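Local coordinates for protein hydrogenase 2 maturation peptidase (Thaumarchaeota archaeon SCGC AB-539-E09, PDB 5TTX) that probably acts as a peptidase in hydrogenase maturation, cleaving the C-terminal extension from a [NiFe]-hydrogenase large subunit precursor, at residues A[9-14]-A[43-48]; A[27-32]-A[148-153]; A[63-68]-A[122-127]. All coordinates share one frame; numbering follows the deposited sequence. Where two conformers were deposited one is given.

Contact 1 of 3, residues A[9-14]-A[43-48]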
# COMPACT_ATOMS: atom_id res chain seq x y z
N ARG A 9 -37.09 13.36 3.38
CA ARG A 9 -36.55 12.06 3.78
C ARG A 9 -36.81 10.94 2.79
O ARG A 9 -35.93 10.12 2.56
CB ARG A 9 -37.11 11.66 5.15
CG ARG A 9 -36.50 12.44 6.27
CD ARG A 9 -35.18 11.81 6.71
NE ARG A 9 -34.37 12.70 7.54
CZ ARG A 9 -33.29 12.32 8.21
NH1 ARG A 9 -32.87 11.06 8.16
NH2 ARG A 9 -32.61 13.21 8.94
N VAL A 10 -38.00 10.88 2.20
CA VAL A 10 -38.35 9.84 1.24
C VAL A 10 -38.59 10.48 -0.11
O VAL A 10 -39.27 11.51 -0.20
CB VAL A 10 -39.59 9.04 1.67
CG1 VAL A 10 -40.04 8.12 0.53
CG2 VAL A 10 -39.30 8.26 2.93
N LEU A 11 -38.02 9.88 -1.16
CA LEU A 11 -38.19 10.33 -2.53
C LEU A 11 -39.01 9.28 -3.26
O LEU A 11 -38.63 8.11 -3.30
CB LEU A 11 -36.84 10.52 -3.24
CG LEU A 11 -36.98 10.69 -4.78
CD1 LEU A 11 -37.76 11.94 -5.10
CD2 LEU A 11 -35.61 10.72 -5.51
N VAL A 12 -40.13 9.70 -3.84
CA VAL A 12 -40.85 8.87 -4.81
C VAL A 12 -40.71 9.54 -6.17
O VAL A 12 -41.20 10.67 -6.37
CB VAL A 12 -42.32 8.69 -4.43
CG1 VAL A 12 -43.03 7.74 -5.40
CG2 VAL A 12 -42.46 8.21 -2.98
N ALA A 13 -40.05 8.85 -7.10
CA ALA A 13 -39.62 9.43 -8.37
C ALA A 13 -40.34 8.77 -9.52
O ALA A 13 -40.22 7.56 -9.73
CB ALA A 13 -38.10 9.29 -8.56
N GLY A 14 -41.10 9.56 -10.28
CA GLY A 14 -41.70 9.08 -11.51
C GLY A 14 -40.81 9.38 -12.70
O GLY A 14 -40.42 10.53 -12.92
N ASP A 43 -41.17 13.31 -0.68
CA ASP A 43 -41.11 14.09 -1.91
C ASP A 43 -41.55 13.19 -3.06
O ASP A 43 -40.82 12.27 -3.44
CB ASP A 43 -39.71 14.62 -2.20
CG ASP A 43 -39.39 15.85 -1.45
OD1 ASP A 43 -38.31 16.41 -1.73
OD2 ASP A 43 -40.20 16.26 -0.56
N ALA A 44 -42.74 13.45 -3.61
CA ALA A 44 -43.19 12.81 -4.85
C ALA A 44 -42.78 13.73 -5.99
O ALA A 44 -43.32 14.82 -6.13
CB ALA A 44 -44.70 12.61 -4.83
N ARG A 45 -41.80 13.31 -6.79
CA ARG A 45 -41.17 14.20 -7.75
C ARG A 45 -41.28 13.62 -9.16
O ARG A 45 -40.94 12.45 -9.39
CB ARG A 45 -39.70 14.48 -7.38
CG ARG A 45 -39.51 15.81 -6.62
CD ARG A 45 -38.08 16.04 -6.10
NE ARG A 45 -37.06 16.04 -7.16
CZ ARG A 45 -35.75 15.95 -6.94
NH1 ARG A 45 -34.89 15.97 -7.95
NH2 ARG A 45 -35.29 15.84 -5.70
N ASP A 46 -41.74 14.45 -10.08
CA ASP A 46 -41.88 14.07 -11.49
C ASP A 46 -40.54 14.34 -12.17
O ASP A 46 -40.23 15.47 -12.55
CB ASP A 46 -43.02 14.86 -12.11
CG ASP A 46 -43.13 14.68 -13.61
OD1 ASP A 46 -42.42 13.82 -14.19
OD2 ASP A 46 -43.94 15.41 -14.21
N ILE A 47 -39.73 13.30 -12.31
CA ILE A 47 -38.41 13.43 -12.91
C ILE A 47 -38.48 13.46 -14.44
O ILE A 47 -37.58 14.01 -15.09
CB ILE A 47 -37.55 12.27 -12.37
CG1 ILE A 47 -37.47 12.37 -10.85
CG2 ILE A 47 -36.16 12.25 -12.97
CD1 ILE A 47 -36.72 13.59 -10.35
N GLY A 48 -39.54 12.90 -15.02
CA GLY A 48 -39.68 12.91 -16.47
C GLY A 48 -38.54 12.18 -17.15
O GLY A 48 -38.20 11.04 -16.79
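Gly14 O is gripped twice, by Ile47 N at 2.9 Å and by Gly48 N at 3.3 Å. Both donors approach at an angle, the first lying in the carbonyl plane and the second tilted from it, so one acceptor holds the end of strand 42-48 where Ile47 and Gly48 turn off the regular ladder. Upstream the bonds are straighter. Val10 O takes the amide of Asp43 at 2.7 Å with a nearly linear N-H...O angle of 177°. Val12 is bound on both its polar backbone atoms: its N donates to Asp43 O, and its O accepts from Arg45 N. Gly14 N donates a hydrogen bond to Arg45 O at 3.0 Å. The alternate residues Leu11 and Ala13 turn their amides and carbonyls to strand 63-69, so strand 10-15 is hydrogen-bonded to a neighbour along each edge.

The side chains add a modest apolar layer. Leu11 carries CG anti to its backbone N (chi1 167°), and its CD1 runs across the Arg45 chain to meet CB at 3.9 Å. Further along the same face, Ala13 CB touches Ile47 CG1. The polar tips find partners elsewhere: Arg45 NH2 forms a salt bridge with Asp57 and a hydrogen bond with Tyr61 OH, which also bonds Asp43 OD1, while Asp46 OD2 pairs with Arg18. On the other face, Val12 and Ala44 lie under Leu33 of helix 25-34.

The N-to-C directions diverge by only 23°, and each bridge is parallel. Strand 10-15, helix 25-34 and strand 42-48 thus form a beta-alpha-beta unit, in which the helix links two neighbouring parallel strands, as in the alpha/beta fold of hydrogenase maturation proteases.

Contact 2 of 3, residues A[27-32]-A[148-153]; sequences PRVVDL and HAAVDL
The helical turns that press Val29 and Leu32 against Ala150 and Val151 are held by their own backbone bonds, Asp31 N to Pro27 O and Leu153 N to Ala149 O, both 3.0 Å. The contact between the helices is carried by side chains alone. Their axes pass 9.4 Å apart and cross at -67°, so the contact is confined to about one turn of each helix, with the backbones nearest at Val29 and Val151.

Val29 splits its two methyls between two partners: CG2 packs on Ala150 CB at 3.8 Å, and CG1 reaches Val151 CG2 at 4.1 Å. The two valine side chains pass alongside one another, running antiparallel. Leu32 makes the closer fit, with CD1 lying 3.6 Å from Val151 CG2, across which its chain runs at about a right angle. The same CD1 also sits over one face of the His148 imidazole, 4.0 Å from the ring centroid and 26° off the normal, a CH-pi contact displaced toward the ND1-CE1 edge of the ring. CD2 joins in near CE1. His148 leaves its helix pointing away from 27-32, but with CG anti to the carbonyl carbon (chi1 -59°) the ring swings back to border Leu32.

Thr147 extends the patch beside Val29 and Leu32, and Met36 adds to it at Val151. Both helices lie against the central sheet: Val30 rests on Ala44 of strand 42-48, whereas Ala149, Ala150 and Leu153 of helix 141-158 meet Leu79 of strand 79-83, so the pair spans from one edge strand to the other.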
# COMPACT_ATOMS: atom_id res chain seq x y z
N PRO A 27 -44.58 9.42 -14.02
CA PRO A 27 -45.04 10.79 -13.72
C PRO A 27 -46.51 10.86 -13.38
O PRO A 27 -46.92 11.72 -12.58
CB PRO A 27 -44.74 11.55 -15.02
CG PRO A 27 -43.53 10.81 -15.62
CD PRO A 27 -43.75 9.35 -15.24
N ARG A 28 -47.34 9.99 -13.97
CA ARG A 28 -48.76 10.02 -13.66
C ARG A 28 -49.05 9.46 -12.26
O ARG A 28 -50.01 9.89 -11.62
CB ARG A 28 -49.54 9.27 -14.75
CG ARG A 28 -49.67 10.04 -16.09
CD ARG A 28 -50.70 11.20 -16.02
NE ARG A 28 -52.00 10.66 -15.67
CZ ARG A 28 -52.92 10.30 -16.57
NH1 ARG A 28 -52.69 10.43 -17.88
NH2 ARG A 28 -54.07 9.79 -16.14
N VAL A 29 -48.23 8.53 -11.77
CA VAL A 29 -48.36 8.11 -10.37
C VAL A 29 -47.99 9.27 -9.45
O VAL A 29 -48.66 9.52 -8.45
CB VAL A 29 -47.49 6.87 -10.07
CG1 VAL A 29 -47.46 6.62 -8.54
CG2 VAL A 29 -48.00 5.63 -10.83
N VAL A 30 -46.93 10.00 -9.79
CA VAL A 30 -46.59 11.18 -8.99
C VAL A 30 -47.76 12.15 -8.93
O VAL A 30 -48.05 12.72 -7.87
CB VAL A 30 -45.32 11.84 -9.54
CG1 VAL A 30 -45.06 13.19 -8.86
CG2 VAL A 30 -44.14 10.90 -9.34
N ASP A 31 -48.47 12.35 -10.06
CA ASP A 31 -49.65 13.20 -10.05
C ASP A 31 -50.67 12.72 -9.03
O ASP A 31 -51.23 13.52 -8.28
CB ASP A 31 -50.32 13.24 -11.43
CG ASP A 31 -49.48 13.92 -12.48
OD1 ASP A 31 -48.39 14.46 -12.15
OD2 ASP A 31 -49.91 13.92 -13.65
N LEU A 32 -50.93 11.41 -8.99
CA LEU A 32 -51.86 10.89 -7.99
C LEU A 32 -51.37 11.17 -6.58
O LEU A 32 -52.13 11.66 -5.74
CB LEU A 32 -52.08 9.39 -8.20
CG LEU A 32 -52.87 9.01 -9.45
CD1 LEU A 32 -52.94 7.49 -9.56
CD2 LEU A 32 -54.31 9.64 -9.42
N HIS A 148 -53.21 3.46 -10.12
CA HIS A 148 -53.85 3.38 -8.81
C HIS A 148 -53.28 2.22 -8.01
O HIS A 148 -53.10 2.34 -6.79
CB HIS A 148 -55.37 3.26 -8.96
CG HIS A 148 -55.96 4.42 -9.69
ND1 HIS A 148 -56.17 5.64 -9.08
CD2 HIS A 148 -56.30 4.58 -10.99
CE1 HIS A 148 -56.64 6.49 -9.97
NE2 HIS A 148 -56.73 5.87 -11.13
N ALA A 149 -52.97 1.11 -8.67
CA ALA A 149 -52.33 -0.01 -8.00
C ALA A 149 -50.93 0.36 -7.52
O ALA A 149 -50.52 0.01 -6.41
CB ALA A 149 -52.26 -1.22 -8.94
N ALA A 150 -50.18 1.09 -8.35
CA ALA A 150 -48.86 1.51 -7.95
C ALA A 150 -48.94 2.43 -6.75
O ALA A 150 -48.11 2.35 -5.84
CB ALA A 150 -48.14 2.20 -9.12
N VAL A 151 -49.97 3.28 -6.70
CA VAL A 151 -50.15 4.16 -5.55
C VAL A 151 -50.25 3.34 -4.27
O VAL A 151 -49.58 3.63 -3.28
CB VAL A 151 -51.40 5.05 -5.76
CG1 VAL A 151 -51.91 5.66 -4.43
CG2 VAL A 151 -51.08 6.16 -6.74
N ASP A 152 -51.04 2.27 -4.30
CA ASP A 152 -51.13 1.38 -3.14
C ASP A 152 -49.77 0.78 -2.79
O ASP A 152 -49.42 0.69 -1.61
CB ASP A 152 -52.14 0.28 -3.39
CG ASP A 152 -53.57 0.80 -3.46
OD1 ASP A 152 -53.82 1.94 -2.98
OD2 ASP A 152 -54.43 0.07 -4.00
N LEU A 153 -49.00 0.35 -3.81
CA LEU A 153 -47.69 -0.23 -3.51
C LEU A 153 -46.79 0.80 -2.85
O LEU A 153 -46.07 0.48 -1.89
CB LEU A 153 -47.02 -0.75 -4.77
CG LEU A 153 -47.47 -2.10 -5.30
CD1 LEU A 153 -46.62 -2.48 -6.53
CD2 LEU A 153 -47.37 -3.13 -4.21

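Contact 3 of 3, residues A[63-68]-A[122-127]; sequences KVIFLD and EVTLIG
From Val64 and Glu122 to Asp68 and Ile126 the two strands run parallel, diverging by 15° with axes 4.6 Å apart, and are laced by five backbone bonds in which donors alternate between the strands, as at Phe66, whose N donates to Thr124 O and whose O accepts from Ile126 N at 2.7 Å.

On the face shared by Ile65, Leu67, Thr124 and Ile126, Ile65 and Leu67 each line up alongside Ile126, all three pointing off the same face. Leu67 CD2 nestles against Ile126 at 3.7 Å from CB, and Ile126 CD1 reaches along to Ile65 CG2 at 4.0 Å. Strands 63-69 and 122-128 are neighbouring inner strands of the mixed sheet of this alpha/beta fold, flanked by 10-15 and 79-83, and helix 141-158 lies over this face, with Ala150 on Leu67 and Leu153 on Ile126.

Toward the N-terminal end, Lys63 rises extended from the face of Ile65 and Thr124, leaning toward strand 122-128, and turns at its last torsion (chi4 72°), bringing NZ to a water that it donates to at 2.8 Å. That water is also hydrogen-bonded to Thr124 OG1 and, weakly, to Val64 O. A salt bridge from Lys63 NZ to Glu122 OE1 measures 3.5 Å, but Glu122 was modelled in two conformers and the pair is doubtful.

The opposite face carries Val64, Phe66, Val123 and Leu125, where Phe66 CB meets Leu125 CG at 4.2 Å. Phe66 and Val123 pack on Met99 of the second subunit. Asp68, whose CG stands between backbone N and carbonyl carbon (chi1 64°), brings OD1 within 3.5 Å of Gly127 CA, and that oxygen forms a salt bridge with Arg98 of the second subunit.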
# COMPACT_ATOMS: atom_id res chain seq x y z
N LYS A 63 -34.57 7.02 1.66
CA LYS A 63 -35.31 5.97 0.99
C LYS A 63 -35.77 6.51 -0.35
O LYS A 63 -36.16 7.68 -0.45
CB LYS A 63 -36.48 5.49 1.87
CG LYS A 63 -37.34 4.41 1.27
CD LYS A 63 -38.37 3.95 2.27
CE LYS A 63 -39.28 2.87 1.69
NZ LYS A 63 -38.54 1.59 1.54
N VAL A 64 -35.66 5.69 -1.39
CA VAL A 64 -36.06 6.07 -2.75
C VAL A 64 -36.95 4.99 -3.32
O VAL A 64 -36.67 3.79 -3.17
CB VAL A 64 -34.85 6.30 -3.68
CG1 VAL A 64 -35.35 6.77 -5.02
CG2 VAL A 64 -33.96 7.36 -3.12
N ILE A 65 -38.02 5.42 -3.99
CA ILE A 65 -38.90 4.56 -4.78
C ILE A 65 -38.94 5.13 -6.19
O ILE A 65 -39.32 6.29 -6.37
CB ILE A 65 -40.31 4.50 -4.18
CG1 ILE A 65 -40.25 3.97 -2.75
CG2 ILE A 65 -41.28 3.70 -5.05
CD1 ILE A 65 -41.64 3.91 -2.09
N PHE A 66 -38.55 4.32 -7.18
CA PHE A 66 -38.57 4.72 -8.58
C PHE A 66 -39.74 4.04 -9.27
O PHE A 66 -39.96 2.84 -9.10
CB PHE A 66 -37.28 4.32 -9.33
CG PHE A 66 -36.18 5.33 -9.22
CD1 PHE A 66 -36.07 6.35 -10.14
CD2 PHE A 66 -35.25 5.25 -8.18
CE1 PHE A 66 -35.05 7.31 -10.02
CE2 PHE A 66 -34.22 6.19 -8.07
CZ PHE A 66 -34.13 7.22 -8.99
N LEU A 67 -40.45 4.82 -10.09
CA LEU A 67 -41.55 4.31 -10.90
C LEU A 67 -41.25 4.58 -12.36
O LEU A 67 -40.90 5.71 -12.74
CB LEU A 67 -42.88 4.95 -10.48
CG LEU A 67 -43.27 4.69 -9.02
CD1 LEU A 67 -43.67 6.00 -8.45
CD2 LEU A 67 -44.42 3.73 -8.92
N ASP A 68 -41.36 3.54 -13.19
CA ASP A 68 -41.08 3.71 -14.61
C ASP A 68 -41.85 2.66 -15.38
O ASP A 68 -42.57 1.83 -14.81
CB ASP A 68 -39.57 3.61 -14.90
CG ASP A 68 -38.98 2.23 -14.57
OD1 ASP A 68 -39.68 1.41 -13.97
OD2 ASP A 68 -37.81 1.97 -14.91
N GLU A 122 -31.95 2.13 0.92
CA GLU A 122 -33.32 1.68 0.67
C GLU A 122 -33.77 2.15 -0.71
O GLU A 122 -34.23 3.28 -0.87
CB GLU A 122 -34.25 2.19 1.76
CG GLU A 122 -33.83 1.77 3.14
CD GLU A 122 -34.61 0.57 3.63
OE1 GLU A 122 -35.85 0.62 3.58
OE2 GLU A 122 -33.97 -0.42 4.06
N VAL A 123 -33.67 1.25 -1.70
CA VAL A 123 -33.99 1.54 -3.11
C VAL A 123 -34.98 0.50 -3.62
O VAL A 123 -34.70 -0.70 -3.59
CB VAL A 123 -32.73 1.57 -3.99
CG1 VAL A 123 -33.09 1.89 -5.45
CG2 VAL A 123 -31.74 2.59 -3.47
N THR A 124 -36.11 0.98 -4.13
CA THR A 124 -37.24 0.16 -4.58
C THR A 124 -37.64 0.64 -5.98
O THR A 124 -37.66 1.85 -6.25
CB THR A 124 -38.43 0.26 -3.62
OG1 THR A 124 -38.14 -0.43 -2.40
CG2 THR A 124 -39.72 -0.37 -4.22
N LEU A 125 -37.93 -0.30 -6.88
CA LEU A 125 -38.27 0.05 -8.25
C LEU A 125 -39.58 -0.64 -8.58
O LEU A 125 -39.74 -1.84 -8.33
CB LEU A 125 -37.20 -0.35 -9.27
CG LEU A 125 -35.85 0.34 -9.18
CD1 LEU A 125 -34.84 -0.56 -8.42
CD2 LEU A 125 -35.36 0.66 -10.54
N ILE A 126 -40.53 0.15 -9.07
CA ILE A 126 -41.84 -0.33 -9.47
C ILE A 126 -41.98 -0.04 -10.96
O ILE A 126 -42.06 1.13 -11.38
CB ILE A 126 -42.96 0.34 -8.66
CG1 ILE A 126 -42.87 -0.11 -7.19
CG2 ILE A 126 -44.31 0.05 -9.28
CD1 ILE A 126 -43.68 0.78 -6.24
N GLY A 127 -41.97 -1.10 -11.77
CA GLY A 127 -42.12 -0.98 -13.20
C GLY A 127 -43.52 -1.41 -13.61
O GLY A 127 -44.13 -2.27 -12.95
O HOH W 1 -36.89 1.47 -0.72

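From the N terminus, strand 10-15 leads into helix 25-34 and then into strand 42-48, where contact 1 closes the first loop. Helix 25-34 lies within that loop but finds its partner in helix 141-158 near the C terminus, so contacts 1 and 2 cross along the chain. Contact 3 opens after contact 1 has closed and is nested inside the long loop that contact 2 closes. Strands 10-15 and 63-69 are neighbours, joined by probable backbone hydrogen bonds between Ala13 and both Ile65 and Leu67, so contacts 1 and 3 form one sheet. Contact 2 lies over it, Val29 and Ala150 both resting on Leu67.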